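Local coordinates for DsbA family protein (Salmonella typhimurium, PDB 7JVE) that acts as a trimeric thioredoxin-like enzyme that both oxidises thiols to disulfides and isomerises disulfide bonds already made, at residues W96-A101 with A156-G161; V104-K109 with T240-L245; F116-F121 with D152-L157; S131-R136 with L167-V172. All coordinates share one frame; numbering follows the deposited sequence.

Overall arrangement
Contacts 1 and 2 share helix 95-110: its opening turns, with Cys97, meet helix 147-159 in contact 1, and its later turns meet the start of helix 242-253 in contact 2. Both are only partly buried, and both touch a second subunit. Contacts 3 and 4 are buried and free of other chains. Contact 3 sets strand 115-120 against helix 147-159, which it shares with contact 1; contact 4 joins helices 128-145 and 169-176, and Ala134 there touches Leu157. Chemistry follows place: a tyrosine face and a bridging water near the disulfide, leucines edged by amides in contact 2, an edge-to-face ring pair in contact 3, aliphatic packing in contact 4.

Contact 1 (W96-A101 with A156-G161); sequences WCSKMA and ALYATG
A first torsion of -84° places the Tyr158 ring beside its own backbone N and sends it across to helix 95-110, where it lies along the first two turns. Ser98 answers with OG trans to its backbone N (chi1 -176°), which brings the hydroxyl round toward helix 147-159. The ring receives the backbone of Ser98 on one face: CA of Ser98 sits 3.8 Å from the centroid of the Tyr158 ring and 20° off its normal, a CH-pi contact displaced toward the rim, with CB of Ser98 3.7 Å from CD1 of Tyr158. Ala101 comes in obliquely one turn later, its CB 3.8 Å from CD2 of Tyr158. At the far end of the ring, OH of Tyr158 closes to 3.2 Å from CB of Cys97, while SG of Cys97 is taken up in the disulfide with Cys94. The phenol also makes a weak hydrogen bond to the carbonyl of Asp91.

No direct hydrogen bond joins the two segments, but a water does: it donates to O of Tyr158 at 2.6 Å and lies 2.5 Å from OG of Ser98. The same Tyr158 carbonyl accepts at 2.8 Å from N of Gly161, a residue of positive phi that follows the helix, so the water adds a second hold. Tyr92 and His154 meet the Tyr158 ring edge-to-face. The tyrosine thus backs the first turn of the helix that carries the disulfide, the thioredoxin-fold arrangement in which a CxxC pair opens a helix at the redox-active centre.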
loop_
_atom_site.group_PDB
_atom_site.type_symbol
_atom_site.label_atom_id
_atom_site.label_comp_id
_atom_site.label_asym_id
_atom_site.label_seq_id
_atom_site.Cartn_x
_atom_site.Cartn_y
_atom_site.Cartn_z
ATOM N N TRP A 96 13.622 -0.131 9.275
ATOM C CA TRP A 96 13.020 0.932 10.073
ATOM C C TRP A 96 13.399 0.863 11.556
ATOM O O TRP A 96 13.380 1.905 12.229
ATOM C CB TRP A 96 11.498 0.955 9.893
ATOM C CG TRP A 96 10.730 -0.133 10.585
ATOM C CD1 TRP A 96 10.042 -0.030 11.767
ATOM C CD2 TRP A 96 10.521 -1.467 10.108
ATOM N NE1 TRP A 96 9.432 -1.234 12.063
ATOM C CE2 TRP A 96 9.711 -2.131 11.062
ATOM C CE3 TRP A 96 10.939 -2.167 8.969
ATOM C CZ2 TRP A 96 9.313 -3.469 10.913
ATOM C CZ3 TRP A 96 10.539 -3.509 8.815
ATOM C CH2 TRP A 96 9.731 -4.139 9.785
ATOM N N CYS A 97 13.784 -0.313 12.069
ATOM C CA CYS A 97 14.424 -0.369 13.386
ATOM C C CYS A 97 15.691 0.461 13.383
ATOM O O CYS A 97 15.973 1.214 14.322
ATOM C CB CYS A 97 14.785 -1.802 13.753
ATOM S SG CYS A 97 13.393 -2.878 13.984
ATOM N N SER A 98 16.485 0.303 12.330
ATOM C CA SER A 98 17.679 1.112 12.176
ATOM C C SER A 98 17.334 2.595 12.268
ATOM O O SER A 98 17.945 3.334 13.045
ATOM C CB SER A 98 18.348 0.777 10.845
ATOM O OG SER A 98 19.563 1.475 10.710
ATOM N N LYS A 99 16.327 3.047 11.505
ATOM C CA LYS A 99 16.014 4.478 11.513
ATOM C C LYS A 99 15.399 4.934 12.826
ATOM O O LYS A 99 15.394 6.137 13.098
ATOM C CB LYS A 99 15.078 4.857 10.362
ATOM C CG LYS A 99 15.527 4.326 9.021
ATOM C CD LYS A 99 16.180 5.423 8.241
ATOM C CE LYS A 99 16.435 5.015 6.799
ATOM N NZ LYS A 99 16.704 6.218 5.988
ATOM N N MET A 100 14.877 4.010 13.634
ATOM C CA MET A 100 14.361 4.342 14.954
ATOM C C MET A 100 15.462 4.491 15.996
ATOM O O MET A 100 15.205 5.032 17.079
ATOM C CB MET A 100 13.377 3.261 15.407
ATOM C CG MET A 100 12.000 3.378 14.761
ATOM S SD MET A 100 11.083 4.734 15.509
ATOM C CE MET A 100 11.100 4.203 17.206
ATOM N N ALA A 101 16.672 4.019 15.708
ATOM C CA ALA A 101 17.719 4.032 16.722
ATOM C C ALA A 101 17.940 5.411 17.331
ATOM O O ALA A 101 18.083 5.493 18.562
ATOM C CB ALA A 101 19.020 3.455 16.134
ATOM N N ALA A 156 26.589 1.213 16.763
ATOM C CA ALA A 156 27.596 1.179 15.714
ATOM C C ALA A 156 27.215 0.186 14.624
ATOM O O ALA A 156 27.477 0.431 13.442
ATOM C CB ALA A 156 28.965 0.830 16.306
ATOM N N LEU A 157 26.577 -0.920 15.001
ATOM C CA LEU A 157 26.182 -1.913 14.019
ATOM C C LEU A 157 25.113 -1.359 13.082
ATOM O O LEU A 157 25.264 -1.420 11.857
ATOM C CB LEU A 157 25.727 -3.179 14.735
ATOM C CG LEU A 157 25.563 -4.414 13.849
ATOM C CD1 LEU A 157 26.785 -4.613 12.966
ATOM C CD2 LEU A 157 25.279 -5.659 14.700
ATOM N N TYR A 158 24.027 -0.813 13.640
ATOM C CA TYR A 158 23.125 0.064 12.889
ATOM C C TYR A 158 23.803 1.114 12.019
ATOM O O TYR A 158 23.415 1.300 10.860
ATOM C CB TYR A 158 22.142 0.716 13.871
ATOM C CG TYR A 158 20.922 -0.095 14.235
ATOM C CD1 TYR A 158 20.415 -1.047 13.357
ATOM C CD2 TYR A 158 20.342 -0.001 15.506
ATOM C CE1 TYR A 158 19.273 -1.767 13.668
ATOM C CE2 TYR A 158 19.230 -0.766 15.855
ATOM C CZ TYR A 158 18.692 -1.640 14.933
ATOM O OH TYR A 158 17.565 -2.401 15.263
ATOM N N ALA A 159 24.809 1.817 12.547
ATOM C CA ALA A 159 25.415 2.887 11.762
ATOM C C ALA A 159 26.079 2.382 10.489
ATOM O O ALA A 159 26.425 3.207 9.636
ATOM C CB ALA A 159 26.437 3.673 12.589
ATOM N N THR A 160 26.291 1.070 10.327
ATOM C CA THR A 160 26.732 0.612 9.014
ATOM C C THR A 160 25.720 0.953 7.926
ATOM O O THR A 160 26.085 0.986 6.745
ATOM C CB THR A 160 26.988 -0.897 8.977
ATOM O OG1 THR A 160 25.758 -1.596 9.221
ATOM C CG2 THR A 160 28.083 -1.314 9.973
ATOM N N GLY A 161 24.461 1.207 8.292
ATOM C CA GLY A 161 23.428 1.458 7.310
ATOM C C GLY A 161 23.117 0.232 6.472
ATOM O O GLY A 161 22.474 0.347 5.426
HETATM O O HOH W 1 21.409 0.246 9.627
#

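Contact 2 (V104-K109 with T240-L245); sequences VENLIK and TTQDML
Two helices on one face of the thioredoxin-fold sheet meet here, helix 95-110 and the N-terminal turn of helix 242-253, with Phe219 of strand 218-223 touching both Val104 and Leu245. Leu107 is the buried point of contact. Its CD1 methyl is modelled 3.3 Å from CB of Leu245 and equally near CD1 of Leu245; the two side chains cross at about a right angle, but a separation this short is strained or imprecisely placed and its exact value is doubtful. The other methyl, CD2 of Leu107, lies 4.0 Å from CG of Gln242, where the two side chains pass one another heading opposite ways.

In Gln242 a chi1 of -177° swings CG away from the backbone N, and the side chain, extended beyond it, carries its amide out to Asn106. There OE1 of Gln242 rests 3.3 Å from CB of Asn106, and the two amide planes stand 63° apart. Behind this, Thr241 is the N-cap of helix 242-253: its OG1 accepts from N of Met244 at 3.0 Å. Thr241 also packs on Thr174 of the second subunit.

Leu107 packs as well on Gln246 and Ile249, further along helix 242-253. Toward the exposed Asn106 the contact turns polar, yet no hydrogen bond joins the two segments, which meet through van der Waals contact.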
loop_
_atom_site.group_PDB
_atom_site.type_symbol
_atom_site.label_atom_id
_atom_site.label_comp_id
_atom_site.label_asym_id
_atom_site.label_seq_id
_atom_site.Cartn_x
_atom_site.Cartn_y
_atom_site.Cartn_z
ATOM N N VAL A 104 15.309 5.942 20.021
ATOM C CA VAL A 104 15.563 5.128 21.200
ATOM C C VAL A 104 16.691 5.728 22.030
ATOM O O VAL A 104 16.594 5.818 23.265
ATOM C CB VAL A 104 15.853 3.677 20.785
ATOM C CG1 VAL A 104 16.291 2.856 21.998
ATOM C CG2 VAL A 104 14.603 3.059 20.129
ATOM N N GLU A 105 17.773 6.161 21.371
ATOM C CA GLU A 105 18.873 6.794 22.098
ATOM C C GLU A 105 18.385 8.022 22.862
ATOM O O GLU A 105 18.772 8.234 24.017
ATOM C CB GLU A 105 20.005 7.174 21.132
ATOM C CG GLU A 105 21.284 7.729 21.794
ATOM C CD GLU A 105 21.857 6.809 22.908
ATOM O OE1 GLU A 105 22.612 5.866 22.564
ATOM O OE2 GLU A 105 21.592 7.039 24.124
ATOM N N ASN A 106 17.524 8.838 22.237
ATOM C CA ASN A 106 16.960 9.983 22.947
ATOM C C ASN A 106 16.131 9.539 24.152
ATOM O O ASN A 106 16.241 10.122 25.234
ATOM C CB ASN A 106 16.111 10.839 22.003
ATOM C CG ASN A 106 16.938 11.713 21.092
ATOM O OD1 ASN A 106 18.169 11.684 21.110
ATOM N ND2 ASN A 106 16.257 12.504 20.271
ATOM N N LEU A 107 15.281 8.518 23.981
ATOM C CA LEU A 107 14.505 8.021 25.117
ATOM C C LEU A 107 15.415 7.592 26.252
ATOM O O LEU A 107 15.127 7.860 27.426
ATOM C CB LEU A 107 13.604 6.850 24.714
ATOM C CG LEU A 107 12.266 7.248 24.119
ATOM C CD1 LEU A 107 11.557 6.020 23.556
ATOM C CD2 LEU A 107 11.429 7.941 25.169
ATOM N N ILE A 108 16.513 6.909 25.918
ATOM C CA ILE A 108 17.380 6.363 26.951
ATOM C C ILE A 108 18.025 7.487 27.748
ATOM O O ILE A 108 18.063 7.445 28.985
ATOM C CB ILE A 108 18.416 5.412 26.319
ATOM C CG1 ILE A 108 17.712 4.118 25.881
ATOM C CG2 ILE A 108 19.533 5.135 27.289
ATOM C CD1 ILE A 108 18.602 3.134 25.148
ATOM N N LYS A 109 18.502 8.533 27.057
ATOM C CA LYS A 109 19.084 9.665 27.760
ATOM C C LYS A 109 18.037 10.373 28.598
ATOM O O LYS A 109 18.333 10.834 29.703
ATOM C CB LYS A 109 19.729 10.639 26.773
ATOM C CG LYS A 109 20.883 10.016 26.013
ATOM C CD LYS A 109 22.009 11.023 25.788
ATOM C CE LYS A 109 22.690 10.819 24.435
ATOM N NZ LYS A 109 23.676 11.906 24.150
ATOM N N THR A 240 7.284 3.825 15.724
ATOM C CA THR A 240 6.517 4.663 16.630
ATOM C C THR A 240 7.236 6.004 16.765
ATOM O O THR A 240 8.145 6.321 15.994
ATOM C CB THR A 240 6.314 3.947 17.973
ATOM O OG1 THR A 240 5.500 4.760 18.815
ATOM C CG2 THR A 240 7.647 3.667 18.674
ATOM N N THR A 241 6.811 6.807 17.735
ATOM C CA THR A 241 7.393 8.117 17.984
ATOM C C THR A 241 7.966 8.157 19.393
ATOM O O THR A 241 7.634 7.325 20.245
ATOM C CB THR A 241 6.347 9.235 17.834
ATOM O OG1 THR A 241 5.353 9.081 18.857
ATOM C CG2 THR A 241 5.668 9.185 16.449
ATOM N N GLN A 242 8.815 9.158 19.641
ATOM C CA GLN A 242 9.323 9.370 20.997
ATOM C C GLN A 242 8.195 9.714 21.970
ATOM O O GLN A 242 8.166 9.218 23.101
ATOM C CB GLN A 242 10.381 10.473 21.004
ATOM C CG GLN A 242 11.024 10.709 22.375
ATOM C CD GLN A 242 12.382 11.403 22.282
ATOM O OE1 GLN A 242 12.986 11.445 21.212
ATOM N NE2 GLN A 242 12.848 11.983 23.403
ATOM N N ASP A 243 7.265 10.574 21.557
ATOM C CA ASP A 243 6.148 10.924 22.428
ATOM C C ASP A 243 5.332 9.700 22.813
ATOM O O ASP A 243 4.937 9.547 23.974
ATOM C CB ASP A 243 5.260 11.955 21.745
ATOM C CG ASP A 243 5.859 13.337 21.777
ATOM O OD1 ASP A 243 6.888 13.510 22.477
ATOM O OD2 ASP A 243 5.312 14.242 21.097
ATOM N N MET A 244 5.052 8.826 21.851
ATOM C CA MET A 244 4.240 7.657 22.153
ATOM C C MET A 244 4.960 6.741 23.148
ATOM O O MET A 244 4.363 6.260 24.119
ATOM C CB MET A 244 3.911 6.923 20.850
ATOM C CG MET A 244 2.953 5.762 21.020
ATOM S SD MET A 244 1.296 6.464 21.343
ATOM C CE MET A 244 1.016 7.410 19.849
ATOM N N LEU A 245 6.254 6.507 22.936
ATOM C CA LEU A 245 6.995 5.679 23.874
ATOM C C LEU A 245 7.108 6.362 25.232
ATOM O O LEU A 245 7.045 5.699 26.274
ATOM C CB LEU A 245 8.377 5.349 23.310
ATOM C CG LEU A 245 8.400 4.205 22.296
ATOM C CD1 LEU A 245 9.743 4.163 21.579
ATOM C CD2 LEU A 245 8.078 2.855 22.948
#

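Contact 3 (F116-F121 with D152-L157); sequences FIFKEF and DWHNAL
Phe118 turns the edge of its ring onto the face of the His154 imidazole, with CE2 of Phe118 standing 3.9 Å above the histidine plane and over its centre. The ring centroids of Phe118 and His154 are 5.0 Å apart and their planes make 67°, an edge-to-face pair somewhat tilted from a true T. CD2 of Phe118 is likewise 3.9 Å from CE1 of His154, so two carbons along one side of the phenyl ring share the contact. His154 gets there because its CG is anti to the backbone N (chi1 164°), which stretches the imidazole from the helix toward the sheet.

Nearer the end of the strand the link is polar and goes through a water. It donates to OE2 of Glu120 at 2.7 Å and accepts from NE1 of Trp153 at 2.9 Å, sitting in the plane of the indole at its edge. OE2 of this buried Glu120 takes part in two hydrogen bonds, with the water and with the hydroxyl of Tyr150, and the indole N-H finds its partner in the water.

The rings belong to a larger aromatic cluster: Phe118 also meets Tyr150 edge-to-face, and His154 meets Phe90 in the same way. Strand 115-120 lies between strands 76-77 and 84-90, with backbone hydrogen bonds linking Ile117 to Val86 and Met88. Helix 147-159 approaches one face of this sheet, while Trp153, beyond the water, packs against helix 169-176 through Val172 and Leu175.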
loop_
_atom_site.group_PDB
_atom_site.type_symbol
_atom_site.label_atom_id
_atom_site.label_comp_id
_atom_site.label_asym_id
_atom_site.label_seq_id
_atom_site.Cartn_x
_atom_site.Cartn_y
_atom_site.Cartn_z
ATOM N N PHE A 116 15.988 -0.423 29.957
ATOM C CA PHE A 116 15.785 -0.732 28.546
ATOM C C PHE A 116 16.437 -2.078 28.244
ATOM O O PHE A 116 17.646 -2.250 28.443
ATOM C CB PHE A 116 16.338 0.376 27.651
ATOM C CG PHE A 116 15.574 1.675 27.747
ATOM C CD1 PHE A 116 15.773 2.537 28.825
ATOM C CD2 PHE A 116 14.650 2.038 26.760
ATOM C CE1 PHE A 116 15.074 3.747 28.920
ATOM C CE2 PHE A 116 13.958 3.242 26.841
ATOM C CZ PHE A 116 14.160 4.099 27.924
ATOM N N ILE A 117 15.620 -3.034 27.808
ATOM C CA ILE A 117 16.024 -4.413 27.600
ATOM C C ILE A 117 16.031 -4.683 26.104
ATOM O O ILE A 117 15.097 -4.304 25.392
ATOM C CB ILE A 117 15.073 -5.372 28.346
ATOM C CG1 ILE A 117 14.970 -4.959 29.824
ATOM C CG2 ILE A 117 15.531 -6.806 28.188
ATOM C CD1 ILE A 117 14.133 -5.897 30.692
ATOM N N PHE A 118 17.079 -5.343 25.629
ATOM C CA PHE A 118 17.318 -5.549 24.203
ATOM C C PHE A 118 17.074 -7.011 23.836
ATOM O O PHE A 118 17.778 -7.906 24.320
ATOM C CB PHE A 118 18.750 -5.134 23.848
ATOM C CG PHE A 118 18.995 -3.640 23.978
ATOM C CD1 PHE A 118 19.250 -3.072 25.215
ATOM C CD2 PHE A 118 18.948 -2.808 22.855
ATOM C CE1 PHE A 118 19.470 -1.688 25.344
ATOM C CE2 PHE A 118 19.168 -1.431 22.965
ATOM C CZ PHE A 118 19.421 -0.869 24.214
ATOM N N LYS A 119 16.092 -7.256 22.984
ATOM C CA LYS A 119 15.777 -8.621 22.544
ATOM C C LYS A 119 16.102 -8.744 21.054
ATOM O O LYS A 119 15.260 -8.471 20.203
ATOM C CB LYS A 119 14.296 -8.963 22.807
ATOM C CG LYS A 119 13.871 -8.779 24.235
ATOM C CD LYS A 119 14.506 -9.852 25.119
ATOM C CE LYS A 119 13.714 -10.053 26.390
ATOM N NZ LYS A 119 14.262 -11.154 27.221
ATOM N N GLU A 120 17.324 -9.177 20.749
ATOM C CA GLU A 120 17.737 -9.396 19.367
ATOM C C GLU A 120 17.087 -10.661 18.820
ATOM O O GLU A 120 17.118 -11.706 19.481
ATOM C CB GLU A 120 19.256 -9.527 19.292
ATOM C CG GLU A 120 19.994 -8.259 19.617
ATOM C CD GLU A 120 21.486 -8.469 19.804
ATOM O OE1 GLU A 120 22.099 -9.122 18.948
ATOM O OE2 GLU A 120 22.053 -7.950 20.792
ATOM N N PHE A 121 16.512 -10.573 17.615
ATOM C CA PHE A 121 15.885 -11.720 16.974
ATOM C C PHE A 121 15.919 -11.537 15.460
ATOM O O PHE A 121 16.134 -10.423 14.966
ATOM C CB PHE A 121 14.442 -11.931 17.484
ATOM C CG PHE A 121 13.398 -11.027 16.830
ATOM C CD1 PHE A 121 13.464 -9.651 16.963
ATOM C CD2 PHE A 121 12.324 -11.569 16.130
ATOM C CE1 PHE A 121 12.490 -8.807 16.376
ATOM C CE2 PHE A 121 11.349 -10.742 15.544
ATOM C CZ PHE A 121 11.440 -9.351 15.664
ATOM N N ASP A 152 26.866 1.226 22.712
ATOM C CA ASP A 152 27.754 1.725 21.651
ATOM C C ASP A 152 27.887 0.720 20.522
ATOM O O ASP A 152 27.854 1.086 19.342
ATOM C CB ASP A 152 29.173 2.062 22.144
ATOM C CG ASP A 152 29.195 3.140 23.185
ATOM O OD1 ASP A 152 30.009 3.041 24.130
ATOM O OD2 ASP A 152 28.371 4.075 23.081
ATOM N N TRP A 153 28.098 -0.548 20.867
ATOM C CA TRP A 153 28.213 -1.572 19.837
ATOM C C TRP A 153 26.926 -1.659 19.021
ATOM O O TRP A 153 26.948 -1.704 17.785
ATOM C CB TRP A 153 28.548 -2.916 20.489
ATOM C CG TRP A 153 28.076 -4.073 19.706
ATOM C CD1 TRP A 153 26.948 -4.814 19.932
ATOM C CD2 TRP A 153 28.696 -4.626 18.537
ATOM N NE1 TRP A 153 26.839 -5.808 18.984
ATOM C CE2 TRP A 153 27.895 -5.718 18.117
ATOM C CE3 TRP A 153 29.859 -4.317 17.812
ATOM C CZ2 TRP A 153 28.218 -6.507 16.997
ATOM C CZ3 TRP A 153 30.179 -5.101 16.698
ATOM C CH2 TRP A 153 29.357 -6.184 16.303
ATOM N N HIS A 154 25.793 -1.689 19.713
ATOM C CA HIS A 154 24.493 -1.780 19.069
ATOM C C HIS A 154 24.287 -0.635 18.082
ATOM O O HIS A 154 23.947 -0.858 16.913
ATOM C CB HIS A 154 23.438 -1.806 20.180
ATOM C CG HIS A 154 22.035 -1.530 19.739
ATOM N ND1 HIS A 154 21.112 -2.532 19.541
ATOM C CD2 HIS A 154 21.377 -0.366 19.529
ATOM C CE1 HIS A 154 19.956 -2.001 19.198
ATOM N NE2 HIS A 154 20.088 -0.686 19.185
ATOM N N ASN A 155 24.505 0.602 18.525
ATOM C CA ASN A 155 24.359 1.737 17.621
ATOM C C ASN A 155 25.367 1.676 16.481
ATOM O O ASN A 155 25.054 2.056 15.343
ATOM C CB ASN A 155 24.515 3.040 18.387
ATOM C CG ASN A 155 23.377 3.279 19.350
ATOM O OD1 ASN A 155 22.248 2.903 19.071
ATOM N ND2 ASN A 155 23.669 3.901 20.491
ATOM N N ALA A 156 26.589 1.213 16.763
ATOM C CA ALA A 156 27.596 1.179 15.714
ATOM C C ALA A 156 27.215 0.186 14.624
ATOM O O ALA A 156 27.477 0.431 13.442
ATOM C CB ALA A 156 28.965 0.830 16.306
ATOM N N LEU A 157 26.577 -0.920 15.001
ATOM C CA LEU A 157 26.182 -1.913 14.019
ATOM C C LEU A 157 25.113 -1.359 13.082
ATOM O O LEU A 157 25.264 -1.420 11.857
ATOM C CB LEU A 157 25.727 -3.179 14.735
ATOM C CG LEU A 157 25.563 -4.414 13.849
ATOM C CD1 LEU A 157 26.785 -4.613 12.966
ATOM C CD2 LEU A 157 25.279 -5.659 14.700
HETATM O O HOH W 2 24.364 -7.253 19.546
#

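Contact 4 (S131-R136 with L167-V172); sequences SGLAAR and LTEHDV
Leu133 and Val172 form the close-packed part of this contact, and Glu169 with the helix cap behind it forms the looser border. CG of Leu133 comes to 3.7 Å from CG1 of Val172, the two side chains lying alongside and pointing opposite ways. A chi1 of 176° keeps CG of Leu133 beside its carbonyl carbon, and from there the side chain reaches straight across to helix 169-176 and lays its CD2 methyl over the first turn, 3.6 Å from O of Glu169 and 3.7 Å from CB of Glu169. The same CG1 of Val172 slips against the backbone of the other helix, 4.0 Å from CA of Ala134. The CA atoms of Ala134 and Val172 are 6.4 Å apart, consistent with the small alanine side chain, whose CB stays a looser 4.4 Å from CG1 of Val172.

Outward, the side chain of Glu169 contributes its aliphatic stem: CB and CG of Glu169 touch CD2 of Leu133, and the extended chain takes the carboxylate onward from the contact. Beyond it, the exposed Thr168 and the partly exposed Asp171 build a capping box. N of Thr168 donates to OD2 of Asp171 at 3.1 Å, nearly straight (170°) but from above the carboxylate plane, and N of Asp171 donates back to OG1 of Thr168 at 3.2 Å. The other oxygen of Asp171, OD1, is in a salt bridge with Lys162.

The pair of helices 128-145 and 169-176 is flanked by helix 182-193, with Val188 and Gln192 against Leu133, and by helix 147-159, with Leu157 touching Ala134.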
loop_
_atom_site.group_PDB
_atom_site.type_symbol
_atom_site.label_atom_id
_atom_site.label_comp_id
_atom_site.label_asym_id
_atom_site.label_seq_id
_atom_site.Cartn_x
_atom_site.Cartn_y
_atom_site.Cartn_z
ATOM N N SER A 131 22.091 -12.463 12.364
ATOM C CA SER A 131 21.529 -12.081 13.662
ATOM C C SER A 131 22.208 -12.834 14.801
ATOM O O SER A 131 22.541 -12.240 15.833
ATOM C CB SER A 131 20.011 -12.314 13.703
ATOM O OG SER A 131 19.343 -11.422 12.844
ATOM N N GLY A 132 22.425 -14.142 14.629
ATOM C CA GLY A 132 23.076 -14.911 15.677
ATOM C C GLY A 132 24.487 -14.432 15.952
ATOM O O GLY A 132 24.902 -14.331 17.109
ATOM N N LEU A 133 25.251 -14.154 14.891
ATOM C CA LEU A 133 26.605 -13.637 15.061
ATOM C C LEU A 133 26.595 -12.293 15.772
ATOM O O LEU A 133 27.448 -12.034 16.627
ATOM C CB LEU A 133 27.313 -13.503 13.705
ATOM C CG LEU A 133 28.717 -12.877 13.803
ATOM C CD1 LEU A 133 29.602 -13.689 14.761
ATOM C CD2 LEU A 133 29.433 -12.692 12.440
ATOM N N ALA A 134 25.660 -11.405 15.404
ATOM C CA ALA A 134 25.623 -10.097 16.045
ATOM C C ALA A 134 25.232 -10.226 17.507
ATOM O O ALA A 134 25.728 -9.470 18.348
ATOM C CB ALA A 134 24.663 -9.152 15.309
ATOM N N ALA A 135 24.375 -11.196 17.829
ATOM C CA ALA A 135 24.021 -11.438 19.222
ATOM C C ALA A 135 25.202 -12.011 20.011
ATOM O O ALA A 135 25.380 -11.669 21.184
ATOM C CB ALA A 135 22.790 -12.347 19.300
ATOM N N ARG A 136 26.032 -12.871 19.392
ATOM C CA ARG A 136 27.222 -13.385 20.084
ATOM C C ARG A 136 28.166 -12.255 20.475
ATOM O O ARG A 136 28.641 -12.197 21.618
ATOM C CB ARG A 136 27.982 -14.389 19.219
ATOM C CG ARG A 136 27.353 -15.756 19.060
ATOM C CD ARG A 136 28.299 -16.681 18.264
ATOM N NE ARG A 136 27.619 -17.926 17.932
ATOM C CZ ARG A 136 27.375 -18.891 18.814
ATOM N NH1 ARG A 136 27.764 -18.752 20.077
ATOM N NH2 ARG A 136 26.732 -19.979 18.451
ATOM N N LEU A 167 23.643 -6.661 5.397
ATOM C CA LEU A 167 24.598 -6.901 6.478
ATOM C C LEU A 167 25.096 -8.346 6.434
ATOM O O LEU A 167 24.302 -9.279 6.580
ATOM C CB LEU A 167 23.966 -6.607 7.834
ATOM C CG LEU A 167 24.926 -6.538 9.016
ATOM C CD1 LEU A 167 25.933 -5.430 8.807
ATOM C CD2 LEU A 167 24.168 -6.300 10.312
ATOM N N THR A 168 26.402 -8.532 6.251
ATOM C CA THR A 168 27.003 -9.859 6.178
ATOM C C THR A 168 27.768 -10.185 7.459
ATOM O O THR A 168 28.127 -9.306 8.240
ATOM C CB THR A 168 27.961 -9.971 4.990
ATOM O OG1 THR A 168 29.047 -9.062 5.190
ATOM C CG2 THR A 168 27.257 -9.697 3.660
ATOM N N GLU A 169 28.048 -11.481 7.652
ATOM C CA GLU A 169 28.878 -11.867 8.789
ATOM C C GLU A 169 30.225 -11.170 8.720
ATOM O O GLU A 169 30.716 -10.654 9.733
ATOM C CB GLU A 169 29.049 -13.388 8.870
ATOM C CG GLU A 169 27.736 -14.022 9.287
ATOM C CD GLU A 169 27.759 -15.542 9.443
ATOM O OE1 GLU A 169 28.673 -16.097 10.062
ATOM O OE2 GLU A 169 26.868 -16.209 8.876
ATOM N N HIS A 170 30.807 -11.089 7.522
ATOM C CA HIS A 170 32.051 -10.345 7.349
ATOM C C HIS A 170 31.949 -8.930 7.908
ATOM O O HIS A 170 32.896 -8.451 8.542
ATOM C CB HIS A 170 32.446 -10.287 5.875
ATOM C CG HIS A 170 33.638 -9.419 5.620
ATOM N ND1 HIS A 170 34.931 -9.825 5.894
ATOM C CD2 HIS A 170 33.734 -8.155 5.147
ATOM C CE1 HIS A 170 35.772 -8.851 5.595
ATOM N NE2 HIS A 170 35.072 -7.827 5.141
ATOM N N ASP A 171 30.818 -8.242 7.664
ATOM C CA ASP A 171 30.622 -6.885 8.184
ATOM C C ASP A 171 30.626 -6.877 9.705
ATOM O O ASP A 171 31.214 -5.996 10.341
ATOM C CB ASP A 171 29.293 -6.290 7.696
ATOM C CG ASP A 171 29.275 -5.980 6.217
ATOM O OD1 ASP A 171 30.331 -5.614 5.651
ATOM O OD2 ASP A 171 28.170 -6.095 5.617
ATOM N N VAL A 172 29.908 -7.819 10.305
ATOM C CA VAL A 172 29.825 -7.886 11.758
ATOM C C VAL A 172 31.207 -8.129 12.355
ATOM O O VAL A 172 31.637 -7.421 13.273
ATOM C CB VAL A 172 28.807 -8.966 12.174
ATOM C CG1 VAL A 172 28.755 -9.134 13.696
ATOM C CG2 VAL A 172 27.442 -8.600 11.619
#